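Local coordinates for fibronectin-binding protein BBK32 (Borrelia burgdorferi, PDB 6N1L) that probably binds fibronectin and the complement protease C1r, and through this helical domain inhibits the classical complement pathway, at residues A[25-30]-A[135-140]; A[75-80]-A[108-113]. One frame throughout, in Å; residues are numbered along the deposited sequence.

Contact 1: residues A[25-30]-A[135-140]; sequences QTITKI and LMRDSL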
ATOM      1  N   GLN A  25      -0.579   3.687  -6.744  1.00 31.48           N
ATOM      2  CA  GLN A  25      -0.649   2.446  -7.515  1.00 31.28           C
ATOM      3  C   GLN A  25      -0.229   1.238  -6.686  1.00 30.59           C
ATOM      4  O   GLN A  25      -0.814   0.153  -6.817  1.00 32.92           O
ATOM      5  CB  GLN A  25       0.239   2.554  -8.762  1.00 33.91           C
ATOM      6  CG  GLN A  25      -0.171   3.632  -9.751  1.00 47.99           C
ATOM      7  CD  GLN A  25      -1.480   3.328 -10.457  1.00 55.89           C
ATOM      8  OE1 GLN A  25      -2.565   3.469  -9.882  1.00 55.16           O
ATOM      9  NE2 GLN A  25      -1.385   2.900 -11.713  1.00 63.46           N
ATOM     10  N   THR A  26       0.823   1.388  -5.871  1.00 28.66           N
ATOM     11  CA  THR A  26       1.303   0.285  -5.052  1.00 27.86           C
ATOM     12  C   THR A  26       0.266  -0.121  -4.012  1.00 30.88           C
ATOM     13  O   THR A  26       0.061  -1.315  -3.772  1.00 28.23           O
ATOM     14  CB  THR A  26       2.624   0.655  -4.384  1.00 30.44           C
ATOM     15  OG1 THR A  26       3.561   1.089  -5.390  1.00 33.70           O
ATOM     16  CG2 THR A  26       3.202  -0.516  -3.619  1.00 29.35           C
ATOM     17  N   ILE A  27      -0.374   0.855  -3.363  1.00 28.79           N
ATOM     18  CA  ILE A  27      -1.449   0.524  -2.433  1.00 25.30           C
ATOM     19  C   ILE A  27      -2.549  -0.244  -3.148  1.00 28.70           C
ATOM     20  O   ILE A  27      -3.064  -1.238  -2.633  1.00 27.23           O
ATOM     21  CB  ILE A  27      -1.995   1.794  -1.759  1.00 26.91           C
ATOM     22  CG1 ILE A  27      -0.918   2.344  -0.828  1.00 26.03           C
ATOM     23  CG2 ILE A  27      -3.281   1.443  -0.991  1.00 27.86           C
ATOM     24  CD1 ILE A  27      -1.274   3.692  -0.156  1.00 26.16           C
ATOM     25  N   THR A  28      -2.929   0.196  -4.348  1.00 27.21           N
ATOM     26  CA  THR A  28      -3.986  -0.508  -5.067  1.00 31.08           C
ATOM     27  C   THR A  28      -3.562  -1.941  -5.360  1.00 29.08           C
ATOM     28  O   THR A  28      -4.367  -2.873  -5.231  1.00 26.62           O
ATOM     29  CB  THR A  28      -4.344   0.242  -6.354  1.00 32.45           C
ATOM     30  OG1 THR A  28      -4.765   1.579  -6.032  1.00 33.63           O
ATOM     31  CG2 THR A  28      -5.468  -0.450  -7.096  1.00 35.80           C
ATOM     32  N   LYS A  29      -2.282  -2.140  -5.693  1.00 30.07           N
ATOM     33  CA  LYS A  29      -1.761  -3.487  -5.927  1.00 32.18           C
ATOM     34  C   LYS A  29      -1.874  -4.351  -4.674  1.00 30.89           C
ATOM     35  O   LYS A  29      -2.286  -5.521  -4.749  1.00 28.68           O
ATOM     36  CB  LYS A  29      -0.308  -3.403  -6.392  1.00 33.58           C
ATOM     37  CG  LYS A  29       0.327  -4.749  -6.711  1.00 35.85           C
ATOM     38  CD  LYS A  29       1.820  -4.571  -6.967  1.00 39.15           C
ATOM     39  CE  LYS A  29       2.487  -5.897  -7.305  1.00 49.49           C
ATOM     40  NZ  LYS A  29       3.966  -5.741  -7.445  1.00 54.20           N
ATOM     41  N   ILE A  30      -1.530  -3.787  -3.508  1.00 27.83           N
ATOM     42  CA  ILE A  30      -1.636  -4.530  -2.259  1.00 26.14           C
ATOM     43  C   ILE A  30      -3.095  -4.874  -1.971  1.00 25.87           C
ATOM     44  O   ILE A  30      -3.412  -5.998  -1.568  1.00 25.74           O
ATOM     45  CB  ILE A  30      -1.016  -3.740  -1.093  1.00 25.24           C
ATOM     46  CG1 ILE A  30       0.497  -3.576  -1.270  1.00 27.18           C
ATOM     47  CG2 ILE A  30      -1.269  -4.462   0.216  1.00 25.54           C
ATOM     48  CD1 ILE A  30       1.121  -2.481  -0.338  1.00 29.01           C
ATOM     49  N   LEU A 135      -7.195   4.210   3.711  1.00 27.07           N
ATOM     50  CA  LEU A 135      -7.231   5.607   4.132  1.00 30.12           C
ATOM     51  C   LEU A 135      -6.011   6.373   3.622  1.00 31.98           C
ATOM     52  O   LEU A 135      -6.118   7.539   3.211  1.00 30.77           O
ATOM     53  CB  LEU A 135      -7.330   5.675   5.657  1.00 27.14           C
ATOM     54  CG  LEU A 135      -8.695   5.230   6.187  1.00 31.79           C
ATOM     55  CD1 LEU A 135      -8.695   4.971   7.681  1.00 35.96           C
ATOM     56  CD2 LEU A 135      -9.750   6.269   5.799  1.00 32.11           C
ATOM     57  N   MET A 136      -4.844   5.734   3.675  1.00 28.83           N
ATOM     58  CA  MET A 136      -3.608   6.325   3.183  1.00 29.72           C
ATOM     59  C   MET A 136      -3.698   6.676   1.701  1.00 30.61           C
ATOM     60  O   MET A 136      -3.247   7.747   1.278  1.00 32.51           O
ATOM     61  CB  MET A 136      -2.462   5.352   3.449  1.00 29.93           C
ATOM     62  CG  MET A 136      -1.094   5.853   3.042  1.00 31.73           C
ATOM     63  SD  MET A 136       0.153   4.609   3.437  1.00 33.01           S
ATOM     64  CE  MET A 136       0.062   4.606   5.224  1.00 36.35           C
ATOM     65  N   ARG A 137      -4.275   5.785   0.883  1.00 27.05           N
ATOM     66  CA  ARG A 137      -4.437   6.104  -0.532  1.00 27.34           C
ATOM     67  C   ARG A 137      -5.282   7.360  -0.717  1.00 31.49           C
ATOM     68  O   ARG A 137      -4.981   8.198  -1.573  1.00 35.55           O
ATOM     69  CB  ARG A 137      -5.074   4.923  -1.267  1.00 30.22           C
ATOM     70  CG  ARG A 137      -5.171   5.112  -2.767  1.00 33.09           C
ATOM     71  CD  ARG A 137      -5.679   3.820  -3.445  1.00 30.89           C
ATOM     72  NE  ARG A 137      -7.018   3.476  -2.980  1.00 33.92           N
ATOM     73  CZ  ARG A 137      -7.728   2.434  -3.418  1.00 38.26           C
ATOM     74  NH1 ARG A 137      -7.230   1.615  -4.336  1.00 32.47           N
ATOM     75  NH2 ARG A 137      -8.941   2.213  -2.939  1.00 36.49           N
ATOM     76  N   ASP A 138      -6.346   7.500   0.078  1.00 32.67           N
ATOM     77  CA  ASP A 138      -7.169   8.705   0.012  1.00 36.79           C
ATOM     78  C   ASP A 138      -6.366   9.938   0.408  1.00 37.78           C
ATOM     79  O   ASP A 138      -6.440  10.978  -0.259  1.00 37.11           O
ATOM     80  CB  ASP A 138      -8.394   8.552   0.913  1.00 32.45           C
ATOM     81  CG  ASP A 138      -9.442   7.606   0.326  1.00 39.87           C
ATOM     82  OD1 ASP A 138      -9.324   7.237  -0.863  1.00 41.27           O
ATOM     83  OD2 ASP A 138     -10.378   7.240   1.066  1.00 44.75           O
ATOM     84  N   SER A 139      -5.567   9.832   1.474  1.00 36.79           N
ATOM     85  CA  SER A 139      -4.735  10.964   1.886  1.00 39.50           C
ATOM     86  C   SER A 139      -3.720  11.325   0.811  1.00 40.83           C
ATOM     87  O   SER A 139      -3.460  12.510   0.563  1.00 35.83           O
ATOM     88  CB  SER A 139      -4.017  10.661   3.206  1.00 37.30           C
ATOM     89  OG  SER A 139      -4.921  10.374   4.257  1.00 45.11           O
ATOM     90  N   LEU A 140      -3.122  10.321   0.164  1.00 32.71           N
ATOM     91  CA  LEU A 140      -2.205  10.600  -0.935  1.00 33.26           C
ATOM     92  C   LEU A 140      -2.910  11.287  -2.098  1.00 39.58           C
ATOM     93  O   LEU A 140      -2.303  12.116  -2.786  1.00 41.00           O
ATOM     94  CB  LEU A 140      -1.539   9.306  -1.414  1.00 30.68           C
ATOM     95  CG  LEU A 140      -0.580   8.660  -0.406  1.00 31.82           C
ATOM     96  CD1 LEU A 140      -0.147   7.280  -0.902  1.00 29.83           C
ATOM     97  CD2 LEU A 140       0.645   9.549  -0.159  1.00 33.00           C
TER
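Met136, Arg137 and Leu140 gather round Ile27, whose CD1 methyl abuts the backbone of helix 122-147. At the start of the contact, Met136 comes alongside this methyl with the middle of its side chain: CG lies 3.9 Å from Ile27 CD1, and the sulfur is almost as near. The bend at chi3 sets the sulfur and terminal methyl against helix 93-117, where Met136 packs on Ile105, Glu108 and Ile109. Arg137 comes next and lies closest in the backbone, its CA 6.6 Å from the CA of Ile27. Ile27 CD1 sits 3.8 Å from Arg137 N, while the other branch, Ile27 CG2, rests 3.9 Å from Arg137 CB. The arginine runs extended past the isoleucine and then turns at chi3 (62°), which carries the guanidinium to Thr28. There NH1 donates to Thr28 OG1 over 3.0 Å with an N-H...O angle of 156°, the hydroxyl oxygen lying almost in the guanidinium plane. One turn on, Leu140 CD1 closes against Ile27 CD1 at 3.8 Å. The helix segments run nearly antiparallel, at 160°, with axes 9.8 Å apart. Thr28 OG1 also hydrogen-bonds to the carbonyl of Ile24 in its own helix, so one hydroxyl serves both its own backbone and the arginine. A buried apolar seam is thus bordered by a directional polar bond, which ties the end of the long arginine to Thr28 while its aliphatic part packs on Ile27.

Contact 2: residues A[75-80]-A[108-113]; sequences TLLNYI and EIKTLI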
ATOM      1  N   THR A  75       8.360  -1.243  -1.396  1.00 31.87           N
ATOM      2  CA  THR A  75       8.158  -0.391  -2.562  1.00 33.14           C
ATOM      3  C   THR A  75       7.350   0.852  -2.185  1.00 37.17           C
ATOM      4  O   THR A  75       7.710   1.981  -2.544  1.00 34.25           O
ATOM      5  CB  THR A  75       7.449  -1.165  -3.671  1.00 37.09           C
ATOM      6  OG1 THR A  75       8.286  -2.237  -4.140  1.00 34.55           O
ATOM      7  CG2 THR A  75       7.095  -0.250  -4.824  1.00 39.74           C
ATOM      8  N   LEU A  76       6.265   0.653  -1.431  1.00 30.48           N
ATOM      9  CA  LEU A  76       5.445   1.783  -0.983  1.00 29.29           C
ATOM     10  C   LEU A  76       6.255   2.756  -0.127  1.00 28.99           C
ATOM     11  O   LEU A  76       6.215   3.973  -0.350  1.00 31.24           O
ATOM     12  CB  LEU A  76       4.229   1.263  -0.214  1.00 28.73           C
ATOM     13  CG  LEU A  76       3.336   2.297   0.487  1.00 28.70           C
ATOM     14  CD1 LEU A  76       2.781   3.308  -0.505  1.00 29.67           C
ATOM     15  CD2 LEU A  76       2.190   1.560   1.169  1.00 28.75           C
ATOM     16  N   LEU A  77       6.968   2.245   0.881  1.00 28.06           N
ATOM     17  CA  LEU A  77       7.790   3.102   1.729  1.00 32.85           C
ATOM     18  C   LEU A  77       8.801   3.889   0.902  1.00 36.73           C
ATOM     19  O   LEU A  77       8.960   5.108   1.075  1.00 31.34           O
ATOM     20  CB  LEU A  77       8.501   2.264   2.789  1.00 33.24           C
ATOM     21  CG  LEU A  77       9.331   3.006   3.834  1.00 33.46           C
ATOM     22  CD1 LEU A  77       8.498   4.091   4.559  1.00 32.44           C
ATOM     23  CD2 LEU A  77       9.968   2.036   4.827  1.00 38.39           C
ATOM     24  N   ASN A  78       9.497   3.203  -0.005  1.00 34.09           N
ATOM     25  CA  ASN A  78      10.523   3.881  -0.794  1.00 37.76           C
ATOM     26  C   ASN A  78       9.938   5.022  -1.617  1.00 36.20           C
ATOM     27  O   ASN A  78      10.531   6.106  -1.685  1.00 37.41           O
ATOM     28  CB  ASN A  78      11.246   2.877  -1.694  1.00 38.63           C
ATOM     29  CG  ASN A  78      12.159   1.951  -0.914  1.00 39.01           C
ATOM     30  OD1 ASN A  78      12.479   2.210   0.244  1.00 44.97           O
ATOM     31  ND2 ASN A  78      12.602   0.863  -1.559  1.00 47.65           N
ATOM     32  N   TYR A  79       8.777   4.808  -2.249  1.00 33.24           N
ATOM     33  CA  TYR A  79       8.160   5.885  -3.016  1.00 34.22           C
ATOM     34  C   TYR A  79       7.844   7.079  -2.116  1.00 32.10           C
ATOM     35  O   TYR A  79       8.069   8.234  -2.504  1.00 33.49           O
ATOM     36  CB  TYR A  79       6.890   5.392  -3.711  1.00 32.58           C
ATOM     37  CG  TYR A  79       7.125   4.639  -5.012  1.00 35.12           C
ATOM     38  CD1 TYR A  79       8.014   5.124  -5.971  1.00 36.46           C
ATOM     39  CD2 TYR A  79       6.459   3.447  -5.280  1.00 34.29           C
ATOM     40  CE1 TYR A  79       8.228   4.438  -7.163  1.00 40.02           C
ATOM     41  CE2 TYR A  79       6.666   2.757  -6.461  1.00 36.63           C
ATOM     42  CZ  TYR A  79       7.549   3.256  -7.400  1.00 38.78           C
ATOM     43  OH  TYR A  79       7.749   2.567  -8.572  1.00 43.33           O
ATOM     44  N   ILE A  80       7.331   6.826  -0.911  1.00 28.88           N
ATOM     45  CA  ILE A  80       6.995   7.933  -0.012  1.00 31.42           C
ATOM     46  C   ILE A  80       8.260   8.592   0.530  1.00 31.23           C
ATOM     47  O   ILE A  80       8.307   9.816   0.718  1.00 32.04           O
ATOM     48  CB  ILE A  80       6.076   7.446   1.127  1.00 28.87           C
ATOM     49  CG1 ILE A  80       4.731   6.991   0.555  1.00 30.00           C
ATOM     50  CG2 ILE A  80       5.854   8.545   2.186  1.00 29.54           C
ATOM     51  CD1 ILE A  80       4.055   8.033  -0.293  1.00 32.53           C
ATOM     52  N   GLU A 108       3.399   6.354   9.337  1.00 34.04           N
ATOM     53  CA  GLU A 108       2.362   5.324   9.384  1.00 34.70           C
ATOM     54  C   GLU A 108       2.794   4.066   8.642  1.00 34.63           C
ATOM     55  O   GLU A 108       2.539   2.947   9.106  1.00 34.03           O
ATOM     56  CB  GLU A 108       1.048   5.864   8.805  1.00 36.20           C
ATOM     57  CG  GLU A 108      -0.097   4.818   8.651  1.00 39.22           C
ATOM     58  CD  GLU A 108      -0.730   4.372   9.966  1.00 53.56           C
ATOM     59  OE1 GLU A 108      -0.457   5.013  11.003  1.00 52.13           O
ATOM     60  OE2 GLU A 108      -1.513   3.383   9.960  1.00 45.20           O
ATOM     61  N   ILE A 109       3.452   4.223   7.486  1.00 29.92           N
ATOM     62  CA  ILE A 109       3.904   3.048   6.730  1.00 29.45           C
ATOM     63  C   ILE A 109       4.864   2.220   7.571  1.00 33.04           C
ATOM     64  O   ILE A 109       4.804   0.980   7.581  1.00 33.77           O
ATOM     65  CB  ILE A 109       4.544   3.474   5.389  1.00 29.22           C
ATOM     66  CG1 ILE A 109       3.493   4.093   4.483  1.00 28.49           C
ATOM     67  CG2 ILE A 109       5.152   2.269   4.660  1.00 31.90           C
ATOM     68  CD1 ILE A 109       4.045   4.696   3.227  1.00 30.59           C
ATOM     69  N   LYS A 110       5.744   2.890   8.321  1.00 34.00           N
ATOM     70  CA  LYS A 110       6.672   2.156   9.169  1.00 34.21           C
ATOM     71  C   LYS A 110       5.930   1.386  10.251  1.00 34.48           C
ATOM     72  O   LYS A 110       6.300   0.251  10.577  1.00 40.15           O
ATOM     73  CB  LYS A 110       7.699   3.113   9.771  1.00 36.01           C
ATOM     74  CG  LYS A 110       8.728   3.585   8.741  1.00 40.35           C
ATOM     75  CD  LYS A 110       9.716   4.566   9.355  1.00 41.75           C
ATOM     76  CE  LYS A 110      10.502   5.279   8.267  1.00 50.51           C
ATOM     77  NZ  LYS A 110      10.947   6.634   8.709  1.00 55.44           N
ATOM     78  N   THR A 111       4.857   1.970  10.791  1.00 34.49           N
ATOM     79  CA  THR A 111       4.049   1.278  11.794  1.00 34.95           C
ATOM     80  C   THR A 111       3.374   0.043  11.207  1.00 35.55           C
ATOM     81  O   THR A 111       3.302  -1.008  11.856  1.00 38.84           O
ATOM     82  CB  THR A 111       3.005   2.232  12.370  1.00 35.61           C
ATOM     83  OG1 THR A 111       3.668   3.313  13.033  1.00 41.11           O
ATOM     84  CG2 THR A 111       2.115   1.521  13.380  1.00 37.11           C
ATOM     85  N   LEU A 112       2.883   0.151   9.973  1.00 34.83           N
ATOM     86  CA  LEU A 112       2.259  -0.997   9.315  1.00 33.09           C
ATOM     87  C   LEU A 112       3.270  -2.098   9.025  1.00 38.49           C
ATOM     88  O   LEU A 112       2.951  -3.287   9.145  1.00 35.83           O
ATOM     89  CB  LEU A 112       1.578  -0.543   8.022  1.00 30.70           C
ATOM     90  CG  LEU A 112       0.468   0.501   8.178  1.00 33.82           C
ATOM     91  CD1 LEU A 112      -0.143   0.820   6.807  1.00 31.28           C
ATOM     92  CD2 LEU A 112      -0.607   0.012   9.143  1.00 37.33           C
ATOM     93  N   ILE A 113       4.487  -1.732   8.610  1.00 35.90           N
ATOM     94  CA  ILE A 113       5.503  -2.743   8.338  1.00 35.75           C
ATOM     95  C   ILE A 113       5.849  -3.491   9.617  1.00 43.06           C
ATOM     96  O   ILE A 113       6.101  -4.703   9.600  1.00 44.14           O
ATOM     97  CB  ILE A 113       6.742  -2.086   7.699  1.00 38.72           C
ATOM     98  CG1 ILE A 113       6.426  -1.693   6.258  1.00 30.26           C
ATOM     99  CG2 ILE A 113       7.956  -3.014   7.762  1.00 40.98           C
ATOM    100  CD1 ILE A 113       7.436  -0.738   5.621  1.00 37.26           C
TER
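Leu76, Leu77 and Ile80 meet Ile109, Lys110 and Ile113 without any flat group between them; the one ring of the two segments, Tyr79, is turned to Asn19 and Ser22 of helix 9-44, so no face or edge takes part here. Branched aliphatic side chains do the work. Ile109 is central: CG1 stands beside its backbone N (chi1 -66°) and the chain then extends (chi2 173°), sending CD1 out between two residues one helical turn apart. That methyl lies 3.6 Å from Ile80 CG1 and 3.7 Å from Leu76 CG, opposite the branch point of the leucine and equally far from its two methyls. The second branch, Ile109 CG2, turns to Leu77, resting 3.8 Å from CB and equally near CD1. Helices 66-87 and 93-117 form an antiparallel hairpin within an all-helical bundle, and the two short segments lie at 163°, with axes 10.2 Å apart. Helix 9-44 adds Ala23 against Leu76 and Ile80, and helix 122-147 brings Ile129 onto Leu112. A turn beyond Ile109, Ile113 CD1 meets Leu77 CD2 at 3.8 Å, the two side chains crossing at about a right angle. Leu77 thus divides its methyls between neighbours, since CD1 also faces the stem of Lys110, 4.2 Å from CG. Past this apolar stem, Lys110 NZ forms a salt bridge with Glu106 of its own helix, at the exposed margin of the seam.

Overall arrangement
Both contacts are buried antiparallel helix pairings, and contact 1 lies nearer the centre of the chain. They share no helix: contact 1 joins the first long helix, 9-44, to the last, 122-147, whereas contact 2 pairs helices 66-87 and 93-117 and is nested inside the loop that contact 1 closes. With centres about 11 Å apart, they touch each other: Met136 bridges them, Leu140 meets Ile80 inside the bundle, and Thr26 packs on the partly exposed Tyr79. Contact 2 is joined across its segments by aliphatic packing alone, with a lysine at its margin; contact 1 adds an arginine-threonine hydrogen bond at its partly exposed side.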